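Local coordinates for B-N-acetylhexosaminidase (Streptomyces plicatus, PDB 5FCZ), which probably hydrolyses terminal non-reducing N-acetyl-D-hexosamine residues from N-acetyl-beta-hexosaminides, as a family 20 glycoside hydrolase, at residues Val166-Phe171 with Pro446-Thr451; Thr398-Lys403 with Tyr460-Arg465; Leu195-Gly200 with Pro254-Ala259. One frame throughout, in Å; residues are numbered along the deposited sequence.

Contact 1 of 3, residues Val166-Phe171 with Pro446-Thr451; sequences VSRHFF and PLWTET. With TNX (1,5-anhydro-2-deoxy-2-(ethanethioylamino)-D-arabino-hex-1-enitol), chain B.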
loop_
_atom_site.group_PDB
_atom_site.type_symbol
_atom_site.label_atom_id
_atom_site.label_comp_id
_atom_site.label_asym_id
_atom_site.label_seq_id
_atom_site.Cartn_x
_atom_site.Cartn_y
_atom_site.Cartn_z
ATOM N N VAL A 166 -4.038 5.841 -10.306
ATOM C CA VAL A 166 -5.310 5.749 -11.008
ATOM C C VAL A 166 -5.453 6.885 -11.998
ATOM O O VAL A 166 -6.488 6.991 -12.685
ATOM C CB VAL A 166 -6.526 5.681 -10.051
ATOM C CG1 VAL A 166 -6.469 4.402 -9.183
ATOM C CG2 VAL A 166 -6.650 6.933 -9.209
ATOM N N SER A 167 -4.401 7.706 -12.139
ATOM C CA SER A 167 -4.438 8.815 -13.077
ATOM C C SER A 167 -4.062 8.357 -14.468
ATOM O O SER A 167 -4.671 8.805 -15.442
ATOM C CB SER A 167 -3.496 9.933 -12.645
ATOM O OG SER A 167 -3.813 10.381 -11.354
ATOM N N ARG A 168 -3.048 7.484 -14.577
ATOM C CA ARG A 168 -2.518 7.130 -15.896
ATOM C C ARG A 168 -3.476 6.211 -16.632
ATOM O O ARG A 168 -3.893 6.513 -17.754
ATOM C CB ARG A 168 -1.140 6.499 -15.776
ATOM C CG ARG A 168 -0.073 7.519 -15.846
ATOM C CD ARG A 168 -0.308 8.682 -14.858
ATOM N NE ARG A 168 0.804 9.621 -14.936
ATOM C CZ ARG A 168 1.960 9.483 -14.295
ATOM N NH1 ARG A 168 2.173 8.463 -13.455
ATOM N NH2 ARG A 168 2.914 10.369 -14.502
ATOM N N HIS A 169 -3.859 5.101 -16.006
ATOM C CA HIS A 169 -5.075 4.388 -16.362
ATOM C C HIS A 169 -5.993 4.364 -15.151
ATOM O O HIS A 169 -5.538 4.128 -14.031
ATOM C CB HIS A 169 -4.791 2.984 -16.824
ATOM C CG HIS A 169 -4.195 2.927 -18.185
ATOM N ND1 HIS A 169 -2.832 2.944 -18.415
ATOM C CD2 HIS A 169 -4.784 2.881 -19.395
ATOM C CE1 HIS A 169 -2.614 2.902 -19.714
ATOM N NE2 HIS A 169 -3.779 2.864 -20.330
ATOM N N PHE A 170 -7.277 4.629 -15.384
ATOM C CA PHE A 170 -8.262 4.642 -14.315
ATOM C C PHE A 170 -8.692 3.241 -13.951
ATOM O O PHE A 170 -8.833 2.383 -14.818
ATOM C CB PHE A 170 -9.499 5.426 -14.734
ATOM C CG PHE A 170 -10.548 5.509 -13.682
ATOM C CD1 PHE A 170 -10.307 6.170 -12.505
ATOM C CD2 PHE A 170 -11.785 4.942 -13.875
ATOM C CE1 PHE A 170 -11.281 6.258 -11.535
ATOM C CE2 PHE A 170 -12.760 5.046 -12.899
ATOM C CZ PHE A 170 -12.504 5.692 -11.748
ATOM N N PHE A 171 -8.903 3.021 -12.658
ATOM C CA PHE A 171 -9.434 1.778 -12.124
ATOM C C PHE A 171 -10.588 2.129 -11.202
ATOM O O PHE A 171 -10.450 3.000 -10.338
ATOM C CB PHE A 171 -8.358 0.983 -11.387
ATOM C CG PHE A 171 -7.228 0.552 -12.267
ATOM C CD1 PHE A 171 -6.183 1.426 -12.543
ATOM C CD2 PHE A 171 -7.206 -0.718 -12.839
ATOM C CE1 PHE A 171 -5.136 1.040 -13.384
ATOM C CE2 PHE A 171 -6.142 -1.103 -13.691
ATOM C CZ PHE A 171 -5.123 -0.225 -13.945
ATOM N N PRO A 446 5.206 1.612 -4.758
ATOM C CA PRO A 446 4.268 2.243 -5.687
ATOM C C PRO A 446 4.112 1.448 -6.966
ATOM O O PRO A 446 5.050 0.822 -7.466
ATOM C CB PRO A 446 4.918 3.604 -5.991
ATOM C CG PRO A 446 6.090 3.726 -5.064
ATOM C CD PRO A 446 6.511 2.287 -4.799
ATOM N N LEU A 447 2.902 1.507 -7.504
ATOM C CA LEU A 447 2.593 0.847 -8.762
ATOM C C LEU A 447 2.037 1.887 -9.733
ATOM O O LEU A 447 0.841 2.188 -9.697
ATOM C CB LEU A 447 1.629 -0.292 -8.540
ATOM C CG LEU A 447 1.145 -1.018 -9.783
ATOM C CD1 LEU A 447 2.347 -1.444 -10.609
ATOM C CD2 LEU A 447 0.292 -2.215 -9.311
ATOM N N TRP A 448 2.902 2.418 -10.602
ATOM C CA TRP A 448 2.494 3.403 -11.603
ATOM C C TRP A 448 1.872 2.698 -12.799
ATOM O O TRP A 448 2.206 1.549 -13.101
ATOM C CB TRP A 448 3.689 4.256 -12.047
ATOM C CG TRP A 448 4.358 4.939 -10.909
ATOM C CD1 TRP A 448 5.433 4.490 -10.221
ATOM C CD2 TRP A 448 3.979 6.171 -10.307
ATOM N NE1 TRP A 448 5.757 5.360 -9.214
ATOM C CE2 TRP A 448 4.880 6.411 -9.248
ATOM C CE3 TRP A 448 2.952 7.103 -10.553
ATOM C CZ2 TRP A 448 4.805 7.559 -8.440
ATOM C CZ3 TRP A 448 2.880 8.237 -9.761
ATOM C CH2 TRP A 448 3.810 8.465 -8.727
ATOM N N THR A 449 0.935 3.376 -13.475
ATOM C CA THR A 449 0.158 2.684 -14.497
ATOM C C THR A 449 0.283 3.281 -15.920
ATOM O O THR A 449 -0.627 3.125 -16.733
ATOM C CB THR A 449 -1.299 2.582 -14.038
ATOM O OG1 THR A 449 -1.859 3.875 -13.775
ATOM C CG2 THR A 449 -1.375 1.769 -12.774
ATOM N N GLU A 450 1.433 3.874 -16.303
ATOM C CA GLU A 450 1.603 4.248 -17.718
ATOM C C GLU A 450 1.301 3.086 -18.651
ATOM O O GLU A 450 0.748 3.283 -19.743
ATOM C CB GLU A 450 3.016 4.743 -18.026
ATOM C CG GLU A 450 3.271 6.162 -17.606
ATOM C CD GLU A 450 3.781 6.249 -16.177
ATOM O OE1 GLU A 450 3.585 5.291 -15.377
ATOM O OE2 GLU A 450 4.392 7.284 -15.859
ATOM N N THR A 451 1.663 1.870 -18.241
ATOM C CA THR A 451 1.668 0.701 -19.109
ATOM C C THR A 451 0.641 -0.339 -18.697
ATOM O O THR A 451 0.561 -1.389 -19.341
ATOM C CB THR A 451 3.061 0.024 -19.124
ATOM O OG1 THR A 451 3.216 -0.794 -17.960
ATOM C CG2 THR A 451 4.217 1.053 -19.137
HETATM C C1 TNX B . 8.274 9.146 -12.337
HETATM S S7 TNX B . 8.109 8.363 -9.661
HETATM C C2 TNX B . 7.214 9.696 -11.785
HETATM C C3 TNX B . 5.812 9.219 -12.188
HETATM C C4 TNX B . 6.020 8.015 -13.138
HETATM C C5 TNX B . 7.130 7.093 -12.585
HETATM C C6 TNX B . 7.417 5.992 -13.594
HETATM C C7 TNX B . 7.604 9.946 -9.523
HETATM C C8 TNX B . 7.380 10.586 -8.168
HETATM N N2 TNX B . 7.357 10.580 -10.663
HETATM O O3 TNX B . 5.087 10.270 -12.755
HETATM O O4 TNX B . 4.815 7.327 -13.237
HETATM O O5 TNX B . 8.372 7.786 -12.355
HETATM O O6 TNX B . 8.002 4.902 -12.933
#

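Contact 2 of 3, residues Thr398-Lys403 with Tyr460-Arg465; sequences TYLDMK and YMAFPR. With TNX (1,5-anhydro-2-deoxy-2-(ethanethioylamino)-D-arabino-hex-1-enitol), chain B.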
loop_
_atom_site.group_PDB
_atom_site.type_symbol
_atom_site.label_atom_id
_atom_site.label_comp_id
_atom_site.label_asym_id
_atom_site.label_seq_id
_atom_site.Cartn_x
_atom_site.Cartn_y
_atom_site.Cartn_z
ATOM N N THR A 398 11.493 -0.637 -5.094
ATOM C CA THR A 398 10.112 -0.949 -4.773
ATOM C C THR A 398 9.101 -0.435 -5.787
ATOM O O THR A 398 7.902 -0.494 -5.520
ATOM C CB THR A 398 9.769 -0.398 -3.389
ATOM O OG1 THR A 398 9.842 1.026 -3.440
ATOM C CG2 THR A 398 10.746 -0.943 -2.307
ATOM N N TYR A 399 9.532 0.048 -6.941
ATOM C CA TYR A 399 8.598 0.499 -7.964
ATOM C C TYR A 399 8.091 -0.737 -8.679
ATOM O O TYR A 399 8.830 -1.344 -9.443
ATOM C CB TYR A 399 9.271 1.469 -8.934
ATOM C CG TYR A 399 9.178 2.925 -8.496
ATOM C CD1 TYR A 399 9.165 3.249 -7.158
ATOM C CD2 TYR A 399 9.088 3.963 -9.427
ATOM C CE1 TYR A 399 9.058 4.564 -6.741
ATOM C CE2 TYR A 399 8.979 5.239 -9.045
ATOM C CZ TYR A 399 8.942 5.551 -7.678
ATOM O OH TYR A 399 8.801 6.846 -7.213
ATOM N N LEU A 400 6.840 -1.140 -8.409
ATOM C CA LEU A 400 6.298 -2.360 -9.011
ATOM C C LEU A 400 6.030 -2.210 -10.502
ATOM O O LEU A 400 5.861 -3.222 -11.183
ATOM C CB LEU A 400 5.023 -2.783 -8.282
ATOM C CG LEU A 400 5.242 -2.891 -6.771
ATOM C CD1 LEU A 400 3.927 -3.009 -6.031
ATOM C CD2 LEU A 400 6.166 -4.053 -6.448
ATOM N N ASP A 401 6.047 -0.994 -11.037
ATOM C CA ASP A 401 5.939 -0.839 -12.479
ATOM C C ASP A 401 7.249 -1.085 -13.210
ATOM O O ASP A 401 7.236 -1.097 -14.440
ATOM C CB ASP A 401 5.431 0.564 -12.843
ATOM C CG ASP A 401 6.375 1.666 -12.377
ATOM O OD1 ASP A 401 6.920 1.534 -11.251
ATOM O OD2 ASP A 401 6.584 2.646 -13.131
ATOM N N MET A 402 8.372 -1.262 -12.505
ATOM C CA MET A 402 9.675 -1.460 -13.146
ATOM C C MET A 402 9.846 -2.911 -13.615
ATOM O O MET A 402 9.593 -3.857 -12.857
ATOM C CB MET A 402 10.805 -1.092 -12.178
ATOM C CG MET A 402 11.973 -0.432 -12.868
ATOM S SD MET A 402 11.538 1.181 -13.603
ATOM C CE MET A 402 10.898 2.150 -12.218
ATOM N N LYS A 403 10.294 -3.074 -14.861
ATOM C CA LYS A 403 10.528 -4.385 -15.439
ATOM C C LYS A 403 11.466 -5.200 -14.579
ATOM O O LYS A 403 12.390 -4.676 -13.954
ATOM C CB LYS A 403 11.148 -4.262 -16.840
ATOM C CG LYS A 403 10.305 -3.570 -17.844
ATOM C CD LYS A 403 10.789 -3.818 -19.244
ATOM C CE LYS A 403 10.240 -2.779 -20.223
ATOM N NZ LYS A 403 9.281 -3.380 -21.193
ATOM N N TYR A 460 0.532 -8.984 -12.227
ATOM C CA TYR A 460 1.771 -9.539 -12.733
ATOM C C TYR A 460 2.957 -8.651 -12.386
ATOM O O TYR A 460 4.065 -9.154 -12.176
ATOM C CB TYR A 460 1.671 -9.728 -14.241
ATOM C CG TYR A 460 2.918 -10.291 -14.878
ATOM C CD1 TYR A 460 3.186 -11.654 -14.850
ATOM C CD2 TYR A 460 3.818 -9.459 -15.523
ATOM C CE1 TYR A 460 4.339 -12.175 -15.474
ATOM C CE2 TYR A 460 4.947 -9.959 -16.140
ATOM C CZ TYR A 460 5.212 -11.311 -16.105
ATOM O OH TYR A 460 6.368 -11.792 -16.713
ATOM N N MET A 461 2.742 -7.345 -12.317
ATOM C CA MET A 461 3.785 -6.422 -11.897
ATOM C C MET A 461 3.875 -6.292 -10.381
ATOM O O MET A 461 4.968 -6.087 -9.853
ATOM C CB MET A 461 3.548 -5.062 -12.571
ATOM C CG MET A 461 3.582 -5.180 -14.098
ATOM S SD MET A 461 5.114 -5.925 -14.710
ATOM C CE MET A 461 6.204 -4.580 -14.345
ATOM N N ALA A 462 2.779 -6.487 -9.653
ATOM C CA ALA A 462 2.861 -6.395 -8.206
ATOM C C ALA A 462 3.434 -7.668 -7.585
ATOM O O ALA A 462 4.177 -7.602 -6.592
ATOM C CB ALA A 462 1.483 -6.066 -7.657
ATOM N N PHE A 463 3.171 -8.818 -8.184
ATOM C CA PHE A 463 3.577 -10.097 -7.590
ATOM C C PHE A 463 4.704 -10.687 -8.420
ATOM O O PHE A 463 4.573 -10.813 -9.640
ATOM C CB PHE A 463 2.383 -11.078 -7.501
ATOM C CG PHE A 463 1.361 -10.687 -6.469
ATOM C CD1 PHE A 463 0.376 -9.768 -6.764
ATOM C CD2 PHE A 463 1.402 -11.216 -5.193
ATOM C CE1 PHE A 463 -0.537 -9.396 -5.822
ATOM C CE2 PHE A 463 0.477 -10.826 -4.244
ATOM C CZ PHE A 463 -0.483 -9.914 -4.567
ATOM N N PRO A 464 5.787 -11.125 -7.762
ATOM C CA PRO A 464 5.966 -11.411 -6.340
ATOM C C PRO A 464 6.717 -10.420 -5.472
ATOM O O PRO A 464 7.058 -10.795 -4.336
ATOM C CB PRO A 464 6.747 -12.716 -6.391
ATOM C CG PRO A 464 7.631 -12.497 -7.480
ATOM C CD PRO A 464 6.815 -11.807 -8.543
ATOM N N ARG A 465 6.964 -9.196 -5.936
ATOM C CA ARG A 465 7.740 -8.263 -5.113
ATOM C C ARG A 465 6.921 -7.632 -3.991
ATOM O O ARG A 465 7.498 -7.204 -2.975
ATOM C CB ARG A 465 8.370 -7.170 -6.003
ATOM C CG ARG A 465 9.250 -7.774 -7.121
ATOM C CD ARG A 465 9.787 -6.765 -8.074
ATOM N NE ARG A 465 8.731 -6.189 -8.903
ATOM C CZ ARG A 465 8.929 -5.486 -10.017
ATOM N NH1 ARG A 465 10.165 -5.272 -10.461
ATOM N NH2 ARG A 465 7.888 -4.986 -10.693
HETATM C C1 TNX B . 8.274 9.146 -12.337
HETATM S S7 TNX B . 8.109 8.363 -9.661
HETATM C C2 TNX B . 7.214 9.696 -11.785
HETATM C C3 TNX B . 5.812 9.219 -12.188
HETATM C C4 TNX B . 6.020 8.015 -13.138
HETATM C C5 TNX B . 7.130 7.093 -12.585
HETATM C C6 TNX B . 7.417 5.992 -13.594
HETATM C C7 TNX B . 7.604 9.946 -9.523
HETATM C C8 TNX B . 7.380 10.586 -8.168
HETATM N N2 TNX B . 7.357 10.580 -10.663
HETATM O O3 TNX B . 5.087 10.270 -12.755
HETATM O O4 TNX B . 4.815 7.327 -13.237
HETATM O O5 TNX B . 8.372 7.786 -12.355
HETATM O O6 TNX B . 8.002 4.902 -12.933
#

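Contact 3 of 3, residues Leu195-Gly200 with Pro254-Ala259; sequences LSDDQG and PGHTNA. With TNX (1,5-anhydro-2-deoxy-2-(ethanethioylamino)-D-arabino-hex-1-enitol), chain B.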
loop_
_atom_site.group_PDB
_atom_site.type_symbol
_atom_site.label_atom_id
_atom_site.label_comp_id
_atom_site.label_asym_id
_atom_site.label_seq_id
_atom_site.Cartn_x
_atom_site.Cartn_y
_atom_site.Cartn_z
ATOM N N LEU A 195 -4.254 10.371 -7.240
ATOM C CA LEU A 195 -5.565 10.758 -7.755
ATOM C C LEU A 195 -5.542 11.777 -8.888
ATOM O O LEU A 195 -6.590 11.998 -9.524
ATOM C CB LEU A 195 -6.431 11.310 -6.613
ATOM C CG LEU A 195 -6.913 10.288 -5.548
ATOM C CD1 LEU A 195 -7.655 10.959 -4.422
ATOM C CD2 LEU A 195 -7.784 9.187 -6.140
ATOM N N SER A 196 -4.401 12.395 -9.178
ATOM C CA SER A 196 -4.344 13.335 -10.286
ATOM C C SER A 196 -2.972 13.280 -10.914
ATOM O O SER A 196 -1.981 13.003 -10.246
ATOM C CB SER A 196 -4.638 14.759 -9.825
ATOM O OG SER A 196 -3.687 15.159 -8.879
ATOM N N ASP A 197 -2.931 13.545 -12.212
ATOM C CA ASP A 197 -1.671 13.687 -12.908
ATOM C C ASP A 197 -1.947 14.388 -14.235
ATOM O O ASP A 197 -2.975 15.056 -14.388
ATOM C CB ASP A 197 -0.993 12.321 -13.082
ATOM C CG ASP A 197 0.494 12.436 -13.153
ATOM O OD1 ASP A 197 0.995 12.845 -14.227
ATOM O OD2 ASP A 197 1.151 12.123 -12.140
ATOM N N ASP A 198 -1.033 14.234 -15.198
ATOM C CA ASP A 198 -1.193 14.930 -16.477
ATOM C C ASP A 198 -2.317 14.342 -17.318
ATOM O O ASP A 198 -2.954 15.073 -18.092
ATOM C CB ASP A 198 0.117 14.891 -17.254
ATOM C CG ASP A 198 1.193 15.656 -16.556
ATOM O OD1 ASP A 198 0.964 16.822 -16.188
ATOM O OD2 ASP A 198 2.245 15.073 -16.317
ATOM N N GLN A 199 -2.585 13.042 -17.164
ATOM C CA GLN A 199 -3.551 12.324 -17.983
ATOM C C GLN A 199 -4.908 12.172 -17.317
ATOM O O GLN A 199 -5.832 11.620 -17.925
ATOM C CB GLN A 199 -3.006 10.945 -18.334
ATOM C CG GLN A 199 -1.620 10.958 -19.018
ATOM C CD GLN A 199 -0.463 10.900 -18.034
ATOM O OE1 GLN A 199 -0.617 11.144 -16.825
ATOM N NE2 GLN A 199 0.709 10.562 -18.549
ATOM N N GLY A 200 -5.058 12.633 -16.084
ATOM C CA GLY A 200 -6.310 12.404 -15.416
ATOM C C GLY A 200 -6.460 13.076 -14.077
ATOM O O GLY A 200 -5.504 13.234 -13.311
ATOM N N PRO A 254 3.292 21.295 -7.765
ATOM C CA PRO A 254 2.637 22.091 -8.804
ATOM C C PRO A 254 2.831 21.488 -10.175
ATOM O O PRO A 254 2.307 22.031 -11.142
ATOM C CB PRO A 254 3.339 23.429 -8.696
ATOM C CG PRO A 254 4.764 23.051 -8.390
ATOM C CD PRO A 254 4.634 21.839 -7.457
ATOM N N GLY A 255 3.601 20.398 -10.269
ATOM C CA GLY A 255 3.760 19.669 -11.508
ATOM C C GLY A 255 2.805 18.485 -11.584
ATOM O O GLY A 255 2.028 18.228 -10.669
ATOM N N HIS A 256 2.877 17.759 -12.704
ATOM C CA HIS A 256 1.938 16.671 -12.984
ATOM C C HIS A 256 0.481 17.163 -12.867
ATOM O O HIS A 256 -0.399 16.502 -12.310
ATOM C CB HIS A 256 2.225 15.469 -12.053
ATOM C CG HIS A 256 3.442 14.703 -12.443
ATOM N ND1 HIS A 256 3.433 13.744 -13.431
ATOM C CD2 HIS A 256 4.724 14.792 -12.014
ATOM C CE1 HIS A 256 4.656 13.263 -13.575
ATOM N NE2 HIS A 256 5.457 13.885 -12.730
ATOM N N THR A 257 0.219 18.349 -13.399
ATOM C CA THR A 257 -1.037 19.049 -13.168
ATOM C C THR A 257 -1.817 19.302 -14.453
ATOM O O THR A 257 -2.781 20.063 -14.421
ATOM C CB THR A 257 -0.776 20.383 -12.467
ATOM O OG1 THR A 257 0.381 20.997 -13.050
ATOM C CG2 THR A 257 -0.562 20.176 -10.985
ATOM N N ASN A 258 -1.466 18.658 -15.572
ATOM C CA ASN A 258 -2.127 18.992 -16.836
ATOM C C ASN A 258 -3.635 18.758 -16.813
ATOM O O ASN A 258 -4.379 19.535 -17.412
ATOM C CB ASN A 258 -1.543 18.220 -18.015
ATOM C CG ASN A 258 -2.040 18.774 -19.333
ATOM O OD1 ASN A 258 -1.662 19.874 -19.700
ATOM N ND2 ASN A 258 -2.940 18.052 -20.013
ATOM N N ALA A 259 -4.116 17.673 -16.206
ATOM C CA ALA A 259 -5.560 17.442 -16.266
ATOM C C ALA A 259 -6.315 18.615 -15.660
ATOM O O ALA A 259 -7.364 19.033 -16.171
ATOM C CB ALA A 259 -5.948 16.153 -15.561
HETATM C C1 TNX B . 8.274 9.146 -12.337
HETATM S S7 TNX B . 8.109 8.363 -9.661
HETATM C C2 TNX B . 7.214 9.696 -11.785
HETATM C C3 TNX B . 5.812 9.219 -12.188
HETATM C C4 TNX B . 6.020 8.015 -13.138
HETATM C C5 TNX B . 7.130 7.093 -12.585
HETATM C C6 TNX B . 7.417 5.992 -13.594
HETATM C C7 TNX B . 7.604 9.946 -9.523
HETATM C C8 TNX B . 7.380 10.586 -8.168
HETATM N N2 TNX B . 7.357 10.580 -10.663
HETATM O O3 TNX B . 5.087 10.270 -12.755
HETATM O O4 TNX B . 4.815 7.327 -13.237
HETATM O O5 TNX B . 8.372 7.786 -12.355
HETATM O O6 TNX B . 8.002 4.902 -12.933
HETATM O O HOH W 1 -2.269 16.795 -10.213
HETATM O O HOH W 2 2.896 12.552 -16.449
HETATM O O HOH W 3 -5.063 15.836 -19.307
#

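Contact 1 of 3, residues Val166-Phe171 with Pro446-Thr451
R168, E450 and W448 make the tight half of this contact, closed round the bound thioacetamido sugar TNX. A bend at chi2 (89°) lays the carboxylate of E450 alongside the arginine, with OE2 over one face of the guanidinium, 3.5 Å from R168 NH1. No N-H points at that oxygen, so this salt bridge rests on charge alone. The N-H groups serve the sugar instead: NH2 gives a nearly straight bond to TNX O3 (2.8 Å), and NH1 a more bent one to TNX O4 (2.9 Å). That O4 hydroxyl in turn donates to E450 OE2 at 2.7 Å, so guanidinium and carboxylate share one sugar hydroxyl. D165 gives NH1 a second charged partner, and Q199 binds NE. W448 turns one ring face to the sugar ring, with TNX C5 and O4 over it, and R168 NH1 approaches CE3 obliquely at 3.3 Å. An alanine in place of W448 would probably leave that side of the sugar without its platform and open a gap beside R168 NH1.

The other half is sparser and partly open to solvent at H169. Here T449 O meets H169 ND1 (2.8 Å) in the plane of the imidazole, nearly along the C=O axis, while H169 N donates to T449 OG1 (3.2 Å), which also binds D165 O. F171 adds just its CE1, 3.9 Å from T449 CG2. The loops after strands 159-165 and 440-447, neighbours in the sheet, thus build one wall of the sugar-binding pocket at the C-terminal end of a TIM barrel.

Contact 2 of 3, residues Thr398-Lys403 with Tyr460-Arg465
The R465 guanidinium meets the 398-403 loop mainly with its edge: M402 O and L400 O lie near its plane, and Y399 O stands over one face, offset toward the rim. The second flat group, the Y399 ring, turns its edge to the sulfur of TNX and meets the ring of W448 with planes about 50° apart; the modelled sulfur distance is too short to be trusted.

R465 grips M402 O end-on with two nitrogens, NH1 at 2.8 Å and NH2 at 3.0 Å. M402 O lies almost in the guanidinium plane, although both donors are tilted from the carbonyl plane. NH2 also reaches back to its own segment, to a lone pair of M461 O at 3.2 Å (N-H...O 163°), and NH1 has a further acceptor in V418 O. With carbonyls on several sides, the group can hardly rotate. L400 O sits close to NH2 as well, but at an angle too poor for a hydrogen bond. The arginine gets there by an otherwise extended chain that kinks at chi3 (-69°), its aliphatic part sliding past L400, whose CD2 is 3.8 Å from R465 CB. L400 CD1 meets A462 CB at 4.2 Å, and the doubly bent M461 tucks its CE against D401 O (3.6 Å).

What R465 holds is a type I beta turn, Y399 to M402, closed by M402 N to Y399 O. From it D401 points away from the helix, and its OD2 accepts TNX O6 at 2.7 Å. R465 is thus a second-shell residue: lying just beyond helix 455-462 and the cis peptide before P464, it joins M461 and A462 of that helix in backing a sugar-binding loop of the TIM-barrel active site.

Contact 3 of 3, residues Leu195-Gly200 with Pro254-Ala259
The side-chain hydrogen bond of the contact joins H256 to D197, whose side chains run side by side with the carboxylate and imidazole planes 65° apart. H256 ND1 donates to D197 OD1 at 2.7 Å, meeting the oxygen on its syn side, and OD1 lies near the ring plane. On the anti side the same oxygen takes the backbone N-H of D198 (2.6 Å). R168 adds a salt bridge to OD1 and H194 binds OD2, so both oxygens are held and the carboxylate can hardly turn. With CG trans to the backbone N (chi1 -152°), D197 can swing back to the histidine although its CB leads away. Next to ND1, ring atom CE1 lies 3.1 Å from TNX O3, which approaches the imidazole obliquely, while NE2 binds E320. This His-carboxylate bond belongs to the family 20 active site, formed where loops leave TIM-barrel strands 190-194 and 246-250.

Bonds to backbone N-H groups hold the start of helix 258-263. D198 OD1 accepts N258 N at 3.1 Å from its anti side, and S285 OG binds the same oxygen; the helix N-terminus would probably favour the negative charge there. A259 N reaches D197 O only weakly, at 3.4 Å.

Waters bridge the two loops as well: one links S196 OG to H256 O, another D198 O to N258 ND2, which also holds P275 O.

Apolar and C-H contacts fill in the remainder. The A259 methyl rests 3.5 Å from G200 C, and D197 CA makes a bent C-H...O contact with H256 O (CA to O 3.1 Å).

In the fold
All three contacts lie in the catalytic TIM barrel and touch TNX, each contributing a different part of its pocket. Contact 1 joins loops after the adjacent strands 159-165 and 440-447 and sits between the other two. Its centre is about 13 Å from that of contact 2 and 12 Å from that of contact 3, and it touches both: P446 O probably bonds L400 N, and R168 pairs with D197. Contacts 2 and 3 stay apart, about 10 Å at their nearest atoms. Along the chain, contact 3 is nested within the loop closed by contact 1, whereas contact 2 crosses it. Early and late parts of the barrel sequence therefore meet round one sugar.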